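PDB 3HKS: eukaryotic translation initiation factor 5A-2 from Arabidopsis thaliana, which binds between the exit and peptidyl sites of the ribosome and promotes elongation and termination, rescuing ribosomes stalled on polyproline and other difficult sequences. Local coordinates for residues A[68-72]-A[73-77]. Residues are numbered along the deposited sequence; the frame is centred on the assembly and turned at random.
Sequences VAIDI and FTAKK
I72 lays its CG1 over one face of the F73 ring: the carbon lies 4.0 Å from the ring centroid, a CH-pi contact displaced toward the rim. The I72 chi1 of 75° sets CG1 between the backbone N and the carbonyl carbon, on the side where the next residue's ring lies; the two side chains run alongside, pointing the same way. Together they reach M149 and S151 on strand 142-151, bringing this end of the N-terminal SH3-like domain against the OB-fold domain.

The turn itself is built on D71. With CG anti to the backbone N (chi1 -173°), its carboxylate bends over the following residues, and D71 OD1 takes two backbone N-H groups. F73 N lies 2.9 Å from D71 OD1, nearly along the C-O axis, and T74 N lies 3.1 Å from D71 OD1, well above the carboxylate plane. The first bond defines an Asx turn. OD2 makes a salt bridge with R45 on strand 45-55 and receives a hydrogen bond from a water, which also bonds T74 OG1. The carboxylate thus ties the turn to the neighbouring strand, and the guanidinium would be expected to stabilise its negative charge.

Two backbone bonds close the beta-hairpin joining strands 64-71 and 77-83: D71 N reaches K76 O at 2.8 Å, whereas D71 O takes the N-H of A75, one residue earlier, with A75 in the left-handed region (phi 66°). Next along the ladder, I70 and K77 form an antiparallel non-hydrogen-bonded pair. On their shared face I70 CD1 rests 3.8 Å from K77 CB, while I70 CG2 approaches A75 O at 3.5 Å. Further along, the aliphatic part of K77 crosses V68, with K77 CD 3.6 Å from V68 CG1.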
loop_
_atom_site.group_PDB
_atom_site.type_symbol
_atom_site.label_atom_id
_atom_site.label_comp_id
_atom_site.label_asym_id
_atom_site.label_seq_id
_atom_site.Cartn_x
_atom_site.Cartn_y
_atom_site.Cartn_z
ATOM N N VAL A 68 2.727 17.483 -1.542
ATOM C CA VAL A 68 2.962 16.918 -0.205
ATOM C C VAL A 68 2.317 15.528 -0.199
ATOM O O VAL A 68 1.153 15.381 -0.557
ATOM C CB VAL A 68 2.393 17.814 0.946
ATOM C CG1 VAL A 68 2.754 17.238 2.313
ATOM C CG2 VAL A 68 2.914 19.251 0.831
ATOM N N ALA A 69 3.079 14.515 0.197
ATOM C CA ALA A 69 2.596 13.139 0.126
ATOM C C ALA A 69 3.045 12.310 1.327
ATOM O O ALA A 69 4.053 12.624 1.956
ATOM C CB ALA A 69 3.038 12.482 -1.207
ATOM N N ILE A 70 2.303 11.251 1.647
ATOM C CA ILE A 70 2.608 10.431 2.835
ATOM C C ILE A 70 3.003 9.003 2.447
ATOM O O ILE A 70 2.228 8.293 1.796
ATOM C CB ILE A 70 1.408 10.411 3.846
ATOM C CG1 ILE A 70 0.965 11.840 4.225
ATOM C CG2 ILE A 70 1.730 9.549 5.093
ATOM C CD1 ILE A 70 1.970 12.652 5.007
ATOM N N ASP A 71 4.210 8.594 2.834
ATOM C CA ASP A 71 4.690 7.231 2.582
ATOM C C ASP A 71 3.644 6.226 3.084
ATOM O O ASP A 71 3.275 6.262 4.264
ATOM C CB ASP A 71 6.026 7.020 3.285
ATOM C CG ASP A 71 6.672 5.700 2.943
ATOM O OD1 ASP A 71 5.990 4.648 2.973
ATOM O OD2 ASP A 71 7.887 5.710 2.660
ATOM N N ILE A 72 3.156 5.354 2.194
ATOM C CA ILE A 72 2.018 4.470 2.528
ATOM C C ILE A 72 2.335 3.333 3.517
ATOM O O ILE A 72 1.424 2.726 4.075
ATOM C CB ILE A 72 1.264 3.926 1.267
ATOM C CG1 ILE A 72 2.060 2.828 0.557
ATOM C CG2 ILE A 72 0.859 5.085 0.322
ATOM C CD1 ILE A 72 1.280 2.123 -0.580
ATOM N N PHE A 73 3.622 3.067 3.732
ATOM C CA PHE A 73 4.061 2.051 4.687
ATOM C C PHE A 73 4.648 2.656 5.967
ATOM O O PHE A 73 4.430 2.121 7.051
ATOM C CB PHE A 73 5.079 1.097 4.050
ATOM C CG PHE A 73 4.530 0.306 2.894
ATOM C CD1 PHE A 73 3.565 -0.676 3.101
ATOM C CD2 PHE A 73 4.972 0.549 1.598
ATOM C CE1 PHE A 73 3.053 -1.400 2.041
ATOM C CE2 PHE A 73 4.467 -0.177 0.529
ATOM C CZ PHE A 73 3.509 -1.152 0.749
ATOM N N THR A 74 5.383 3.763 5.843
ATOM C CA THR A 74 6.098 4.345 6.984
ATOM C C THR A 74 5.391 5.564 7.573
ATOM O O THR A 74 5.720 6.004 8.685
ATOM C CB THR A 74 7.563 4.707 6.652
ATOM O OG1 THR A 74 7.601 5.892 5.850
ATOM C CG2 THR A 74 8.275 3.564 5.923
ATOM N N ALA A 75 4.418 6.100 6.829
ATOM C CA ALA A 75 3.667 7.291 7.246
ATOM C C ALA A 75 4.510 8.578 7.307
ATOM O O ALA A 75 4.039 9.616 7.784
ATOM C CB ALA A 75 2.939 7.046 8.586
ATOM N N LYS A 76 5.748 8.510 6.823
ATOM C CA LYS A 76 6.582 9.707 6.728
ATOM C C LYS A 76 6.102 10.641 5.608
ATOM O O LYS A 76 5.691 10.188 4.534
ATOM C CB LYS A 76 8.053 9.332 6.541
ATOM C CG LYS A 76 8.680 8.749 7.812
ATOM C CD LYS A 76 10.074 8.161 7.529
ATOM C CE LYS A 76 10.721 7.602 8.799
ATOM N NZ LYS A 76 12.116 7.135 8.518
ATOM N N LYS A 77 6.146 11.941 5.885
ATOM C CA LYS A 77 5.767 12.965 4.921
ATOM C C LYS A 77 6.932 13.222 3.978
ATOM O O LYS A 77 8.061 13.409 4.433
ATOM C CB LYS A 77 5.370 14.255 5.639
ATOM C CG LYS A 77 5.103 15.453 4.722
ATOM C CD LYS A 77 4.295 16.534 5.434
ATOM C CE LYS A 77 5.186 17.459 6.259
ATOM N NZ LYS A 77 4.375 18.285 7.223
HETATM O O HOH W 1 9.673 6.883 4.151
#